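Local coordinates for protein aromatic-L-amino-acid decarboxylase (Catharanthus roseus, PDB 6EEW) that catalyses the pyridoxal 5'-phosphate-dependent decarboxylation of L-tryptophan to tryptamine and of 5-hydroxy-L-tryptophan to serotonin, working as a homodimer, at residues A[176-181]-A[337-342]; A[47-51]-A[453-457]. One frame throughout, in Å; residues are numbered along the deposited sequence.

Contact 1. Residues A[176-181]-A[337-342]; sequences IAARER and LLLRAL
A close, alanine-centred helix crossing joins helix 167-186 to the short helix 335-341: A177 and A341 meet where the two segment axes approach to 8.2 Å and cross at 82°. The methyl of A341 presses on the backbone of the first helix, its CB 3.3 Å from CA of A177, and the two methyls themselves lie 3.9 Å apart, CB to CB. With no longer side chain at the crossing, A177 CB also reaches the backbone of L338 at CA. I176 and E180 border the A341 methyl. I176 sends its CG2 branch, anti to the backbone N, to A341 CB at 4.1 Å, and the same methyl touches L342 CD1 just past the helix end. This packing belongs to the large PLP-binding domain of a group II decarboxylase, where W283 of the central sheet touches A177, R181 and L337. E180 lays its CG alongside A341 CA, then bends at chi2 (-56°), turning its carboxylate back to R179. There OE2 offers the lone pair away from OE1 to R179 NH2 at 2.8 Å, the acceptor tilted 21° from the guanidinium plane. The other subunit takes up the same arginine through carbonyl oxygens of its K211 and L212. A glutamine in place of E180 would probably leave the charge of R179 without its anionic mate at the dimer interface. Farther along, R181 brings NH1 obliquely to L337 CD1, 3.7 Å away.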
ATOM      1  N   ILE A 176       3.909 -15.763  -5.636  1.00 42.87           N
ATOM      2  CA  ILE A 176       5.369 -15.825  -5.675  1.00 45.50           C
ATOM      3  C   ILE A 176       5.871 -16.913  -4.733  1.00 47.11           C
ATOM      4  O   ILE A 176       6.824 -17.636  -5.048  1.00 41.15           O
ATOM      5  CB  ILE A 176       5.994 -14.460  -5.333  1.00 43.91           C
ATOM      6  CG1 ILE A 176       5.753 -13.452  -6.465  1.00 44.49           C
ATOM      7  CG2 ILE A 176       7.483 -14.639  -5.059  1.00 38.31           C
ATOM      8  CD1 ILE A 176       6.235 -12.069  -6.177  1.00 47.71           C
ATOM      9  N   ALA A 177       5.243 -17.047  -3.564  1.00 48.00           N
ATOM     10  CA  ALA A 177       5.602 -18.124  -2.645  1.00 57.33           C
ATOM     11  C   ALA A 177       5.483 -19.485  -3.323  1.00 54.53           C
ATOM     12  O   ALA A 177       6.401 -20.317  -3.258  1.00 61.29           O
ATOM     13  CB  ALA A 177       4.719 -18.060  -1.394  1.00 58.44           C
ATOM     14  N   ALA A 178       4.356 -19.731  -3.987  1.00 49.62           N
ATOM     15  CA  ALA A 178       4.186 -20.998  -4.690  1.00 56.14           C
ATOM     16  C   ALA A 178       5.236 -21.165  -5.785  1.00 56.09           C
ATOM     17  O   ALA A 178       5.832 -22.248  -5.941  1.00 58.11           O
ATOM     18  CB  ALA A 178       2.777 -21.088  -5.273  1.00 52.35           C
ATOM     19  N   ARG A 179       5.448 -20.103  -6.576  1.00 54.80           N
ATOM     20  CA  ARG A 179       6.446 -20.129  -7.644  1.00 58.33           C
ATOM     21  C   ARG A 179       7.817 -20.503  -7.107  1.00 57.35           C
ATOM     22  O   ARG A 179       8.524 -21.325  -7.694  1.00 58.71           O
ATOM     23  CB  ARG A 179       6.507 -18.769  -8.347  1.00 52.54           C
ATOM     24  CG  ARG A 179       7.516 -18.696  -9.520  1.00 56.85           C
ATOM     25  CD  ARG A 179       7.876 -17.230  -9.854  1.00 55.03           C
ATOM     26  NE  ARG A 179       8.765 -16.663  -8.840  1.00 48.67           N
ATOM     27  CZ  ARG A 179       8.994 -15.366  -8.670  1.00 43.56           C
ATOM     28  NH1 ARG A 179       8.390 -14.468  -9.442  1.00 41.25           N
ATOM     29  NH2 ARG A 179       9.807 -14.964  -7.705  1.00 43.17           N
ATOM     30  N   GLU A 180       8.211 -19.904  -5.988  1.00 56.70           N
ATOM     31  CA  GLU A 180       9.548 -20.148  -5.467  1.00 55.37           C
ATOM     32  C   GLU A 180       9.660 -21.550  -4.882  1.00 55.11           C
ATOM     33  O   GLU A 180      10.718 -22.173  -4.970  1.00 48.57           O
ATOM     34  CB  GLU A 180       9.934 -19.086  -4.441  1.00 53.35           C
ATOM     35  CG  GLU A 180      10.383 -17.750  -5.045  1.00 57.38           C
ATOM     36  CD  GLU A 180      11.547 -17.861  -6.042  1.00 61.85           C
ATOM     37  OE1 GLU A 180      12.490 -18.662  -5.815  1.00 61.26           O
ATOM     38  OE2 GLU A 180      11.512 -17.144  -7.070  1.00 60.09           O
ATOM     39  N   ARG A 181       8.596 -22.064  -4.260  1.00 55.42           N
ATOM     40  CA  ARG A 181       8.642 -23.467  -3.845  1.00 54.36           C
ATOM     41  C   ARG A 181       8.967 -24.354  -5.039  1.00 58.52           C
ATOM     42  O   ARG A 181       9.884 -25.198  -4.994  1.00 55.04           O
ATOM     43  CB  ARG A 181       7.317 -23.891  -3.217  1.00 55.14           C
ATOM     44  CG  ARG A 181       7.325 -25.354  -2.809  1.00 63.14           C
ATOM     45  CD  ARG A 181       6.083 -25.766  -2.059  1.00 58.28           C
ATOM     46  NE  ARG A 181       4.864 -25.596  -2.837  1.00 53.82           N
ATOM     47  CZ  ARG A 181       3.655 -25.762  -2.310  1.00 57.24           C
ATOM     48  NH1 ARG A 181       3.547 -26.085  -1.032  1.00 53.21           N
ATOM     49  NH2 ARG A 181       2.560 -25.601  -3.044  1.00 58.07           N
ATOM     50  N   LEU A 337       7.121 -20.699   3.828  1.00 59.14           N
ATOM     51  CA  LEU A 337       7.167 -20.661   2.369  1.00 52.02           C
ATOM     52  C   LEU A 337       7.060 -19.231   1.868  1.00 53.05           C
ATOM     53  O   LEU A 337       7.798 -18.827   0.961  1.00 58.36           O
ATOM     54  CB  LEU A 337       6.050 -21.512   1.776  1.00 44.06           C
ATOM     55  CG  LEU A 337       6.081 -23.011   2.023  1.00 46.09           C
ATOM     56  CD1 LEU A 337       4.789 -23.636   1.508  1.00 49.46           C
ATOM     57  CD2 LEU A 337       7.286 -23.636   1.332  1.00 40.75           C
ATOM     58  N   LEU A 338       6.190 -18.430   2.492  1.00 50.45           N
ATOM     59  CA  LEU A 338       6.089 -17.016   2.137  1.00 49.08           C
ATOM     60  C   LEU A 338       7.395 -16.283   2.405  1.00 48.76           C
ATOM     61  O   LEU A 338       7.869 -15.501   1.577  1.00 39.83           O
ATOM     62  CB  LEU A 338       4.970 -16.354   2.927  1.00 43.07           C
ATOM     63  CG  LEU A 338       4.761 -14.870   2.609  1.00 43.69           C
ATOM     64  CD1 LEU A 338       4.180 -14.713   1.208  1.00 39.82           C
ATOM     65  CD2 LEU A 338       3.897 -14.197   3.675  1.00 35.94           C
ATOM     66  N   LEU A 339       7.955 -16.485   3.593  1.00 52.95           N
ATOM     67  CA  LEU A 339       9.184 -15.818   3.985  1.00 45.36           C
ATOM     68  C   LEU A 339      10.333 -16.182   3.047  1.00 50.37           C
ATOM     69  O   LEU A 339      11.029 -15.299   2.535  1.00 53.82           O
ATOM     70  CB  LEU A 339       9.500 -16.176   5.435  1.00 43.31           C
ATOM     71  CG  LEU A 339       8.883 -15.188   6.418  1.00 43.12           C
ATOM     72  CD1 LEU A 339       7.515 -14.759   5.922  1.00 53.01           C
ATOM     73  CD2 LEU A 339       8.790 -15.784   7.804  1.00 37.75           C
ATOM     74  N   ARG A 340      10.520 -17.477   2.766  1.00 46.24           N
ATOM     75  CA  ARG A 340      11.543 -17.859   1.803  1.00 52.91           C
ATOM     76  C   ARG A 340      11.325 -17.128   0.495  1.00 51.16           C
ATOM     77  O   ARG A 340      12.277 -16.630  -0.124  1.00 43.22           O
ATOM     78  CB  ARG A 340      11.522 -19.369   1.574  1.00 63.50           C
ATOM     79  CG  ARG A 340      11.980 -20.147   2.772  1.00 67.74           C
ATOM     80  CD  ARG A 340      12.049 -21.622   2.495  1.00 64.78           C
ATOM     81  NE  ARG A 340      13.130 -21.985   1.590  1.00 57.81           N
ATOM     82  CZ  ARG A 340      14.390 -22.108   1.986  1.00 57.73           C
ATOM     83  NH1 ARG A 340      14.706 -21.856   3.249  1.00 59.30           N
ATOM     84  NH2 ARG A 340      15.331 -22.469   1.126  1.00 51.79           N
ATOM     85  N   ALA A 341      10.064 -17.035   0.065  1.00 47.14           N
ATOM     86  CA  ALA A 341       9.788 -16.432  -1.232  1.00 53.74           C
ATOM     87  C   ALA A 341      10.196 -14.964  -1.268  1.00 53.82           C
ATOM     88  O   ALA A 341      10.691 -14.481  -2.291  1.00 49.39           O
ATOM     89  CB  ALA A 341       8.305 -16.574  -1.566  1.00 52.93           C
ATOM     90  N   LEU A 342      10.016 -14.241  -0.158  1.00 46.56           N
ATOM     91  CA  LEU A 342      10.109 -12.784  -0.151  1.00 48.92           C
ATOM     92  C   LEU A 342      11.458 -12.265   0.345  1.00 57.28           C
ATOM     93  O   LEU A 342      11.544 -11.124   0.814  1.00 63.52           O
ATOM     94  CB  LEU A 342       8.983 -12.191   0.699  1.00 48.46           C
ATOM     95  CG  LEU A 342       7.691 -11.808  -0.019  1.00 51.07           C
ATOM     96  CD1 LEU A 342       7.357 -12.827  -1.117  1.00 50.47           C
ATOM     97  CD2 LEU A 342       6.551 -11.703   0.984  1.00 54.90           C
TER

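Contact 2. Residues A[47-51]-A[453-457]; sequences TYPVL and GRVYM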
ATOM      1  N   THR A  47     -27.396  14.460  -0.299  1.00 65.01           N
ATOM      2  CA  THR A  47     -27.888  15.583  -1.078  1.00 68.90           C
ATOM      3  C   THR A  47     -27.156  15.734  -2.405  1.00 71.59           C
ATOM      4  O   THR A  47     -27.737  16.241  -3.371  1.00 73.31           O
ATOM      5  CB  THR A  47     -27.750  16.863  -0.255  1.00 69.55           C
ATOM      6  OG1 THR A  47     -28.833  16.951   0.685  1.00 63.77           O
ATOM      7  CG2 THR A  47     -27.703  18.094  -1.153  1.00 70.24           C
ATOM      8  N   TYR A  48     -25.897  15.324  -2.472  1.00 69.69           N
ATOM      9  CA  TYR A  48     -25.143  15.526  -3.692  1.00 65.56           C
ATOM     10  C   TYR A  48     -25.523  14.469  -4.723  1.00 66.19           C
ATOM     11  O   TYR A  48     -25.971  13.379  -4.366  1.00 68.57           O
ATOM     12  CB  TYR A  48     -23.642  15.449  -3.421  1.00 67.77           C
ATOM     13  CG  TYR A  48     -23.150  16.273  -2.248  1.00 72.67           C
ATOM     14  CD1 TYR A  48     -23.808  17.428  -1.851  1.00 76.93           C
ATOM     15  CD2 TYR A  48     -22.002  15.907  -1.557  1.00 72.56           C
ATOM     16  CE1 TYR A  48     -23.350  18.176  -0.777  1.00 77.00           C
ATOM     17  CE2 TYR A  48     -21.538  16.647  -0.490  1.00 70.10           C
ATOM     18  CZ  TYR A  48     -22.214  17.781  -0.103  1.00 73.31           C
ATOM     19  OH  TYR A  48     -21.751  18.523   0.961  1.00 73.01           O
ATOM     20  N   PRO A  49     -25.370  14.765  -6.010  1.00 66.93           N
ATOM     21  CA  PRO A  49     -25.496  13.698  -7.008  1.00 62.71           C
ATOM     22  C   PRO A  49     -24.462  12.621  -6.732  1.00 59.48           C
ATOM     23  O   PRO A  49     -23.296  12.915  -6.451  1.00 60.85           O
ATOM     24  CB  PRO A  49     -25.237  14.417  -8.339  1.00 62.43           C
ATOM     25  CG  PRO A  49     -24.489  15.668  -7.963  1.00 64.13           C
ATOM     26  CD  PRO A  49     -24.986  16.056  -6.608  1.00 66.38           C
ATOM     27  N   VAL A  50     -24.896  11.361  -6.781  1.00 52.29           N
ATOM     28  CA  VAL A  50     -23.990  10.270  -6.435  1.00 58.75           C
ATOM     29  C   VAL A  50     -22.828  10.224  -7.422  1.00 61.46           C
ATOM     30  O   VAL A  50     -21.653  10.302  -7.042  1.00 58.16           O
ATOM     31  CB  VAL A  50     -24.740   8.928  -6.389  1.00 57.48           C
ATOM     32  CG1 VAL A  50     -23.807   7.820  -5.929  1.00 54.85           C
ATOM     33  CG2 VAL A  50     -25.954   9.026  -5.486  1.00 57.03           C
ATOM     34  N   LEU A  51     -23.151  10.089  -8.703  1.00 66.19           N
ATOM     35  CA  LEU A  51     -22.171  10.047  -9.778  1.00 63.45           C
ATOM     36  C   LEU A  51     -22.027  11.450 -10.355  1.00 63.73           C
ATOM     37  O   LEU A  51     -23.022  12.163 -10.514  1.00 66.69           O
ATOM     38  CB  LEU A  51     -22.629   9.062 -10.858  1.00 60.62           C
ATOM     39  CG  LEU A  51     -21.651   8.571 -11.925  1.00 61.89           C
ATOM     40  CD1 LEU A  51     -20.527   7.750 -11.300  1.00 63.02           C
ATOM     41  CD2 LEU A  51     -22.387   7.773 -12.986  1.00 59.33           C
ATOM     42  N   GLY A 453     -28.775  11.175 -10.830  1.00 68.13           N
ATOM     43  CA  GLY A 453     -27.985  11.700  -9.741  1.00 67.54           C
ATOM     44  C   GLY A 453     -28.377  11.182  -8.374  1.00 68.64           C
ATOM     45  O   GLY A 453     -27.603  11.353  -7.419  1.00 62.40           O
ATOM     46  N   ARG A 454     -29.545  10.547  -8.245  1.00 70.47           N
ATOM     47  CA  ARG A 454     -30.030  10.053  -6.965  1.00 69.31           C
ATOM     48  C   ARG A 454     -29.647   8.604  -6.697  1.00 62.63           C
ATOM     49  O   ARG A 454     -30.084   8.046  -5.689  1.00 65.17           O
ATOM     50  CB  ARG A 454     -31.551  10.195  -6.865  1.00 78.18           C
ATOM     51  CG  ARG A 454     -32.079  11.607  -6.961  1.00 88.99           C
ATOM     52  CD  ARG A 454     -33.609  11.589  -6.964  1.00102.16           C
ATOM     53  NE  ARG A 454     -34.141  11.041  -5.715  1.00110.41           N
ATOM     54  CZ  ARG A 454     -34.607  11.769  -4.703  1.00115.40           C
ATOM     55  NH1 ARG A 454     -34.627  13.095  -4.778  1.00117.93           N
ATOM     56  NH2 ARG A 454     -35.059  11.167  -3.609  1.00115.56           N
ATOM     57  N   VAL A 455     -28.861   7.982  -7.574  1.00 58.81           N
ATOM     58  CA  VAL A 455     -28.451   6.595  -7.398  1.00 57.11           C
ATOM     59  C   VAL A 455     -27.289   6.328  -8.338  1.00 58.99           C
ATOM     60  O   VAL A 455     -27.172   6.953  -9.394  1.00 59.25           O
ATOM     61  CB  VAL A 455     -29.628   5.617  -7.651  1.00 59.51           C
ATOM     62  CG1 VAL A 455     -30.180   5.786  -9.050  1.00 60.67           C
ATOM     63  CG2 VAL A 455     -29.175   4.182  -7.454  1.00 58.01           C
ATOM     64  N   TYR A 456     -26.417   5.404  -7.943  1.00 60.12           N
ATOM     65  CA  TYR A 456     -25.355   4.912  -8.811  1.00 55.47           C
ATOM     66  C   TYR A 456     -25.348   3.395  -8.749  1.00 51.89           C
ATOM     67  O   TYR A 456     -25.139   2.818  -7.675  1.00 47.00           O
ATOM     68  CB  TYR A 456     -23.988   5.466  -8.397  1.00 58.03           C
ATOM     69  CG  TYR A 456     -22.858   5.071  -9.325  1.00 56.35           C
ATOM     70  CD1 TYR A 456     -23.090   4.814 -10.674  1.00 59.68           C
ATOM     71  CD2 TYR A 456     -21.556   4.955  -8.854  1.00 56.29           C
ATOM     72  CE1 TYR A 456     -22.049   4.450 -11.533  1.00 58.62           C
ATOM     73  CE2 TYR A 456     -20.510   4.590  -9.702  1.00 52.87           C
ATOM     74  CZ  TYR A 456     -20.763   4.340 -11.041  1.00 53.59           C
ATOM     75  OH  TYR A 456     -19.733   3.984 -11.888  1.00 51.72           O
ATOM     76  N   MET A 457     -25.521   2.761  -9.904  1.00 54.90           N
ATOM     77  CA  MET A 457     -25.412   1.317 -10.043  1.00 58.34           C
ATOM     78  C   MET A 457     -24.562   1.034 -11.263  1.00 57.99           C
ATOM     79  O   MET A 457     -24.623   1.771 -12.254  1.00 61.15           O
ATOM     80  CB  MET A 457     -26.776   0.623 -10.203  1.00 57.82           C
ATOM     81  CG  MET A 457     -27.742   0.852  -9.066  1.00 64.18           C
ATOM     82  SD  MET A 457     -29.452   0.435  -9.488  1.00 70.03           S
ATOM     83  CE  MET A 457     -29.277  -1.159 -10.276  1.00 65.43           C
TER
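One backbone hydrogen bond pins the two loops together: V50 N donates to G453 O at 2.8 Å, with an N-H...O angle of 162° and the donor tilted 23° from the carbonyl plane. The same oxygen receives a CA-H...O contact from P49 CA at 3.2 Å, so consecutive residues of 47-51 converge on one acceptor. G453 is where the chain leaves helical backbone angles after helix 438-451, and its positive phi suits a residue without a side chain; a beta carbon there would also crowd P49 CB. Residues 453-457 form the loop that leads from helix 438-451 to strand 459-462 of the small antiparallel sheet, while 47-51 belongs to the loop following N-terminal helix 24-44. Apolar packing follows on from the bond. V50 meets the 453-457 loop with both methyls: CG2 packs against its backbone, 3.7 Å from V455 N, and CG1, anti to the backbone N, meets Y456 CB at 3.4 Å. The aromatic contact is a CH-pi interaction. L51 places CD1 almost centrally over one face of the Y456 ring, 3.5 Å from the centroid and 14° off the normal, while CD2 touches the ring at CE1, 3.6 Å away. The Y456 side chain is about 9 Å from a bound tryptophan, and its backbone is hydrogen-bonded to N96 and Y98.

How the contacts relate
From the N terminus the chain leaves helix 24-44 and lays down 47-51, the first half of contact 2, which waits some 400 residues for 453-457. Within that long loop the chain builds the PLP-binding domain, and contact 1 closes a smaller loop there: 176-181 on helix 167-186 meets 337-342 after six strands of the seven-stranded sheet have followed. Contact 1 is therefore wholly enclosed by contact 2, and the two do not cross. Contact 1 ties two helices of the large domain together beside the second subunit; contact 2 ties the N-terminal region to the C-terminal part. Their centres lie 45 Å apart, on opposite sides of the chain's centre.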